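Probable sensor histidine kinase pdtas (Mycobacterium tuberculosis, PDB 2YKF) probably senses nutrient shortage through cyclic di-GMP and autophosphorylates on a histidine to start the PdtaR/PdtaS two-component response, this construct holding its GAF and PAS-like sensor domains. Local coordinates at residues A[34-39]-A[61-66]; A[41-46]-A[129-134]. All blocks are in the same frame, centred on the assembly; numbering follows the deposited sequence.

Both contacts are buried in the GAF domain and lie next to each other, their centres about 11 Å apart. Interaction 1 fastens the C-terminal end of helix 18-38 to the loop that follows strand 53-59, mostly by polar groups of that loop meeting oxygens at the helix end, and its outer edge reaches the second subunit. Interaction 2 pairs the strand that follows this helix with strand 123-131 in the middle of the sheet; repeating backbone bonds dominate there, and no second subunit takes part. The two meet where Thr66 of 61-66 probably hydrogen-bonds Asp41 and where Leu34 of the helix packs on Tyr42.

Interaction 1 of 2, residues A[34-39]-A[61-66]; sequences LADLSF and PNTGPT
The last turn of helix 18-38 lies against the 61-66 loop with Ala35 and Pro61 closest, their CA atoms 4.6 Å apart, and the helix ends at Phe39, whose positive phi breaks the helical backbone while its CA stays 5.5 Å from the CA of Gly64. Two hydrogen bonds tie the segments together. Thr63 OG1 donates to the backbone oxygen of Asp36 at 2.8 Å, arriving in the carbonyl plane on a lone pair. Its chi1 of 48° sets the hydroxyl between the backbone N and the carbonyl carbon of Thr63, while CG2 lies against Asp36 CB. The carboxylate of Asp36 reaches back to the loop: the backbone N-H of Asn62 meets Asp36 OD1 at 2.8 Å, nearly straight at 169°, on the syn side but 31° out of the carboxylate plane. Gln32 also bonds OD1, and a water links Asp36 OD2 to Asn62 ND2, so both carboxylate oxygens are engaged. The side-chain nitrogen ND2 of Asn62 also hydrogen-bonds Asp181 of the second subunit, which carries the contact to the dimer interface.

Phe39 folds its ring back over the helix end, one face covering Asp36 O. The closest approach to the ring is Thr63 OG1, 3.4 Å from Phe39 CD1. Thr63 O, which borders the ring edge, accepts a bond from Arg139. Beside this polar cluster Pro61 CB rests against Ala35 O at 3.4 Å. The helix thus ends in a Schellman motif, with Phe39 as C-prime residue and Ala40 N bonded to Ala35 O; the loop covers this end, Thr63 OG1 bonding the same Asp36 O that takes the weak Phe39 N bond.

Interaction 2 of 2, residues A[41-46]-A[129-134]; sequences DYLMWV and TRHQPE
Asp41 to Leu43 pair with His131 to Thr129 as neighbouring antiparallel strands, their axes 4.7 Å apart at closest approach. Asp41 and His131 form one hydrogen-bonded pair and Leu43 and Thr129 another, each with two backbone bonds, among them Asp41 N to His131 O at 2.8 Å. Between them Tyr42 and Arg130 make a non-hydrogen-bonded pair, where Tyr42 CA lies 3.1 Å from Thr129 O in a CA-H...O contact.

The tight part is on the face that carries Leu43, Thr129 and His131. Thr129 OG1 takes a hydrogen bond from Trp45 NE1 at 3.0 Å; the hydroxyl oxygen sits almost in the indole plane, where the N-H points, and the bond is only moderately bent, at 156°. The same oxygen is bonded to His131 NE2 at 2.9 Å, either atom being a possible donor. A chi1 of 53° turns Thr129 OG1 toward Leu43 CB, 3.4 Å away, and brings Thr129 CG2 to within 3.6 Å of Trp45 NE1. Leu43 CD2 packs near the imidazole.

On the other face the extended chain of Arg130 lies along the ring of Tyr42, both reaching toward helix 18-38. Arg130 CG sits over one side of the ring, 4.3 Å from its centroid, an off-centre CH-pi contact. This side is looser: Arg130 is partly exposed, its guanidinium making a long, weak ion pair with Glu114. Tyr42 OH is held by Ser38. Past His131 the 132-134 segment leaves the strand, and Glu134 is exposed and poorly ordered.

Backbone bonds therefore set the pairing of the strands, while one threonine hydroxyl gives the indole N-H and the imidazole NE2 a polar partner on a buried sheet face and limits the rotation of both rings.

Interaction 1 of 2, residues A[34-39]-A[61-66]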
loop_
_atom_site.group_PDB
_atom_site.type_symbol
_atom_site.label_atom_id
_atom_site.label_comp_id
_atom_site.label_asym_id
_atom_site.label_seq_id
_atom_site.Cartn_x
_atom_site.Cartn_y
_atom_site.Cartn_z
ATOM N N LEU A 34 -7.917 -6.405 -5.139
ATOM C CA LEU A 34 -9.264 -6.108 -5.630
ATOM C C LEU A 34 -9.898 -4.835 -5.002
ATOM O O LEU A 34 -10.418 -3.987 -5.733
ATOM C CB LEU A 34 -10.131 -7.358 -5.380
ATOM C CG LEU A 34 -11.594 -7.221 -5.775
ATOM C CD1 LEU A 34 -11.759 -6.998 -7.318
ATOM C CD2 LEU A 34 -12.314 -8.491 -5.303
ATOM N N ALA A 35 -9.818 -4.683 -3.663
ATOM C CA ALA A 35 -10.368 -3.508 -2.953
ATOM C C ALA A 35 -9.649 -2.242 -3.466
ATOM O O ALA A 35 -10.314 -1.238 -3.797
ATOM C CB ALA A 35 -10.177 -3.648 -1.453
ATOM N N ASP A 36 -8.326 -2.333 -3.677
ATOM C CA ASP A 36 -7.592 -1.158 -4.174
ATOM C C ASP A 36 -7.978 -0.776 -5.616
ATOM O O ASP A 36 -8.130 0.427 -5.944
ATOM C CB ASP A 36 -6.099 -1.387 -4.156
ATOM C CG ASP A 36 -5.516 -1.430 -2.677
ATOM O OD1 ASP A 36 -6.292 -1.132 -1.737
ATOM O OD2 ASP A 36 -4.322 -1.761 -2.502
ATOM N N LEU A 37 -8.009 -1.773 -6.493
ATOM C CA LEU A 37 -8.377 -1.497 -7.904
ATOM C C LEU A 37 -9.830 -1.054 -8.034
ATOM O O LEU A 37 -10.179 -0.387 -9.011
ATOM C CB LEU A 37 -8.146 -2.735 -8.731
ATOM C CG LEU A 37 -6.735 -3.275 -8.965
ATOM C CD1 LEU A 37 -6.860 -4.664 -9.566
ATOM C CD2 LEU A 37 -5.935 -2.388 -9.840
ATOM N N SER A 38 -10.687 -1.508 -7.121
ATOM C CA SER A 38 -12.106 -1.125 -7.156
ATOM C C SER A 38 -12.356 0.219 -6.450
ATOM O O SER A 38 -13.459 0.730 -6.538
ATOM C CB SER A 38 -12.994 -2.167 -6.462
ATOM O OG SER A 38 -12.789 -3.482 -6.940
ATOM N N PHE A 39 -11.385 0.738 -5.660
ATOM C CA PHE A 39 -11.658 1.870 -4.761
ATOM C C PHE A 39 -12.895 1.609 -3.898
ATOM O O PHE A 39 -13.742 2.521 -3.700
ATOM C CB PHE A 39 -11.854 3.194 -5.566
ATOM C CG PHE A 39 -10.754 3.466 -6.538
ATOM C CD1 PHE A 39 -9.622 4.161 -6.141
ATOM C CD2 PHE A 39 -10.818 3.016 -7.843
ATOM C CE1 PHE A 39 -8.578 4.384 -7.025
ATOM C CE2 PHE A 39 -9.765 3.215 -8.712
ATOM C CZ PHE A 39 -8.654 3.925 -8.317
ATOM N N PRO A 61 -10.497 -0.457 0.934
ATOM C CA PRO A 61 -9.499 -0.014 -0.053
ATOM C C PRO A 61 -8.416 0.899 0.572
ATOM O O PRO A 61 -8.709 1.688 1.475
ATOM C CB PRO A 61 -10.337 0.801 -1.040
ATOM C CG PRO A 61 -11.498 1.355 -0.198
ATOM C CD PRO A 61 -11.728 0.351 0.916
ATOM N N ASN A 62 -7.157 0.755 0.122
ATOM C CA ASN A 62 -6.148 1.712 0.522
ATOM C C ASN A 62 -6.064 2.896 -0.396
ATOM O O ASN A 62 -5.400 3.849 -0.045
ATOM C CB ASN A 62 -4.766 1.037 0.626
ATOM C CG ASN A 62 -4.680 0.154 1.891
ATOM O OD1 ASN A 62 -5.449 0.339 2.837
ATOM N ND2 ASN A 62 -3.760 -0.747 1.919
ATOM N N THR A 63 -6.743 2.839 -1.534
ATOM C CA THR A 63 -6.655 3.895 -2.553
ATOM C C THR A 63 -7.849 4.882 -2.452
ATOM O O THR A 63 -7.955 5.790 -3.252
ATOM C CB THR A 63 -6.753 3.246 -3.928
ATOM O OG1 THR A 63 -7.875 2.348 -3.892
ATOM C CG2 THR A 63 -5.456 2.432 -4.221
ATOM N N GLY A 64 -8.767 4.683 -1.513
ATOM C CA GLY A 64 -9.827 5.708 -1.297
ATOM C C GLY A 64 -10.525 5.513 0.029
ATOM O O GLY A 64 -10.255 4.527 0.748
ATOM N N PRO A 65 -11.450 6.429 0.391
ATOM C CA PRO A 65 -12.191 6.242 1.687
ATOM C C PRO A 65 -13.036 4.995 1.783
ATOM O O PRO A 65 -13.584 4.552 0.793
ATOM C CB PRO A 65 -13.121 7.480 1.739
ATOM C CG PRO A 65 -13.233 7.945 0.350
ATOM C CD PRO A 65 -11.876 7.679 -0.293
ATOM N N THR A 66 -13.171 4.457 2.992
ATOM C CA THR A 66 -14.085 3.355 3.246
ATOM C C THR A 66 -15.529 3.926 3.414
ATOM O O THR A 66 -15.686 5.072 3.769
ATOM C CB THR A 66 -13.672 2.608 4.533
ATOM O OG1 THR A 66 -14.465 1.447 4.707
ATOM C CG2 THR A 66 -13.884 3.473 5.801
HETATM O O HOH W 1 -2.681 -1.515 -0.636
HETATM O O HOH W 2 -13.055 4.467 -2.026
#

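Interaction 2 of 2, residues A[41-46]-A[129-134]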
loop_
_atom_site.group_PDB
_atom_site.type_symbol
_atom_site.label_atom_id
_atom_site.label_comp_id
_atom_site.label_asym_id
_atom_site.label_seq_id
_atom_site.Cartn_x
_atom_site.Cartn_y
_atom_site.Cartn_z
ATOM N N ASP A 41 -14.877 -1.052 -0.635
ATOM C CA ASP A 41 -14.881 -2.045 0.395
ATOM C C ASP A 41 -15.456 -3.401 -0.061
ATOM O O ASP A 41 -16.390 -3.446 -0.889
ATOM C CB ASP A 41 -15.777 -1.551 1.547
ATOM C CG ASP A 41 -15.272 -0.311 2.163
ATOM O OD1 ASP A 41 -14.411 -0.482 3.058
ATOM O OD2 ASP A 41 -15.740 0.820 1.807
ATOM N N TYR A 42 -14.933 -4.524 0.464
ATOM C CA TYR A 42 -15.623 -5.818 0.179
ATOM C C TYR A 42 -15.901 -6.514 1.465
ATOM O O TYR A 42 -15.060 -6.458 2.443
ATOM C CB TYR A 42 -14.732 -6.763 -0.682
ATOM C CG TYR A 42 -14.692 -6.347 -2.140
ATOM C CD1 TYR A 42 -13.800 -5.363 -2.588
ATOM C CD2 TYR A 42 -15.591 -6.933 -3.080
ATOM C CE1 TYR A 42 -13.819 -4.931 -3.922
ATOM C CE2 TYR A 42 -15.611 -6.549 -4.388
ATOM C CZ TYR A 42 -14.693 -5.576 -4.825
ATOM O OH TYR A 42 -14.690 -5.245 -6.142
ATOM N N LEU A 43 -17.006 -7.254 1.489
ATOM C CA LEU A 43 -17.273 -8.128 2.586
ATOM C C LEU A 43 -17.408 -9.518 2.000
ATOM O O LEU A 43 -17.903 -9.629 0.930
ATOM C CB LEU A 43 -18.572 -7.723 3.257
ATOM C CG LEU A 43 -18.540 -6.768 4.448
ATOM C CD1 LEU A 43 -17.725 -5.575 4.303
ATOM C CD2 LEU A 43 -19.989 -6.375 4.805
ATOM N N MET A 44 -17.005 -10.551 2.725
ATOM C CA MET A 44 -17.166 -11.916 2.263
ATOM C C MET A 44 -18.238 -12.611 3.106
ATOM O O MET A 44 -18.149 -12.641 4.308
ATOM C CB MET A 44 -15.876 -12.697 2.417
ATOM C CG MET A 44 -16.022 -14.149 1.930
ATOM S SD MET A 44 -14.481 -15.108 2.182
ATOM C CE MET A 44 -13.719 -14.606 0.666
ATOM N N TRP A 45 -19.221 -13.201 2.437
ATOM C CA TRP A 45 -20.367 -13.857 3.131
ATOM C C TRP A 45 -20.378 -15.328 2.819
ATOM O O TRP A 45 -20.122 -15.710 1.663
ATOM C CB TRP A 45 -21.673 -13.275 2.613
ATOM C CG TRP A 45 -21.799 -11.825 2.905
ATOM C CD1 TRP A 45 -21.480 -10.794 2.114
ATOM C CD2 TRP A 45 -22.308 -11.285 4.096
ATOM N NE1 TRP A 45 -21.730 -9.591 2.749
ATOM C CE2 TRP A 45 -22.267 -9.878 3.975
ATOM C CE3 TRP A 45 -22.855 -11.852 5.243
ATOM C CZ2 TRP A 45 -22.741 -9.017 4.991
ATOM C CZ3 TRP A 45 -23.304 -10.994 6.267
ATOM C CH2 TRP A 45 -23.223 -9.606 6.134
ATOM N N VAL A 46 -20.594 -16.155 3.851
ATOM C CA VAL A 46 -20.841 -17.596 3.671
ATOM C C VAL A 46 -22.284 -17.938 4.164
ATOM O O VAL A 46 -22.924 -17.088 4.821
ATOM C CB VAL A 46 -19.781 -18.522 4.328
ATOM C CG1 VAL A 46 -18.339 -18.306 3.653
ATOM C CG2 VAL A 46 -19.702 -18.355 5.893
ATOM N N THR A 129 -19.807 -8.817 -1.141
ATOM C CA THR A 129 -20.531 -7.558 -1.440
ATOM C C THR A 129 -19.536 -6.419 -1.543
ATOM O O THR A 129 -18.575 -6.353 -0.733
ATOM C CB THR A 129 -21.610 -7.267 -0.376
ATOM O OG1 THR A 129 -21.016 -7.305 0.951
ATOM C CG2 THR A 129 -22.796 -8.355 -0.510
ATOM N N ARG A 130 -19.709 -5.583 -2.570
ATOM C CA ARG A 130 -18.879 -4.419 -2.798
ATOM C C ARG A 130 -19.619 -3.127 -2.322
ATOM O O ARG A 130 -20.809 -2.938 -2.628
ATOM C CB ARG A 130 -18.556 -4.334 -4.293
ATOM C CG ARG A 130 -17.677 -3.181 -4.768
ATOM C CD ARG A 130 -17.445 -3.282 -6.327
ATOM N NE ARG A 130 -16.725 -2.124 -6.947
ATOM C CZ ARG A 130 -16.206 -2.114 -8.196
ATOM N NH1 ARG A 130 -16.290 -3.190 -8.984
ATOM N NH2 ARG A 130 -15.571 -1.037 -8.661
ATOM N N HIS A 131 -18.954 -2.266 -1.560
ATOM C CA HIS A 131 -19.611 -1.067 -1.057
ATOM C C HIS A 131 -18.699 0.075 -1.377
ATOM O O HIS A 131 -17.473 -0.045 -1.187
ATOM C CB HIS A 131 -19.761 -1.169 0.444
ATOM C CG HIS A 131 -20.387 -2.446 0.923
ATOM N ND1 HIS A 131 -21.580 -2.472 1.614
ATOM C CD2 HIS A 131 -19.936 -3.724 0.900
ATOM C CE1 HIS A 131 -21.855 -3.722 1.961
ATOM N NE2 HIS A 131 -20.863 -4.498 1.554
ATOM N N GLN A 132 -19.235 1.175 -1.891
ATOM C CA GLN A 132 -18.386 2.275 -2.234
ATOM C C GLN A 132 -19.096 3.599 -2.129
ATOM O O GLN A 132 -20.322 3.609 -2.029
ATOM C CB GLN A 132 -17.846 2.057 -3.641
ATOM C CG GLN A 132 -18.867 2.231 -4.761
ATOM C CD GLN A 132 -18.310 1.738 -6.099
ATOM O OE1 GLN A 132 -17.245 2.186 -6.557
ATOM N NE2 GLN A 132 -19.019 0.802 -6.716
ATOM N N PRO A 133 -18.336 4.716 -2.140
ATOM C CA PRO A 133 -18.951 6.020 -1.926
ATOM C C PRO A 133 -20.026 6.308 -2.945
ATOM O O PRO A 133 -19.963 5.801 -4.090
ATOM C CB PRO A 133 -17.780 6.986 -2.079
ATOM C CG PRO A 133 -16.560 6.155 -1.741
ATOM C CD PRO A 133 -16.880 4.850 -2.369
ATOM N N GLU A 134 -21.054 7.046 -2.510
ATOM C CA GLU A 134 -22.114 7.511 -3.433
ATOM C C GLU A 134 -21.450 8.349 -4.527
ATOM O O GLU A 134 -20.362 8.939 -4.289
ATOM C CB GLU A 134 -23.264 8.261 -2.716
ATOM C CG GLU A 134 -22.884 9.507 -1.903
ATOM C CD GLU A 134 -24.023 10.574 -1.863
ATOM O OE1 GLU A 134 -25.128 10.333 -2.446
ATOM O OE2 GLU A 134 -23.797 11.666 -1.268
#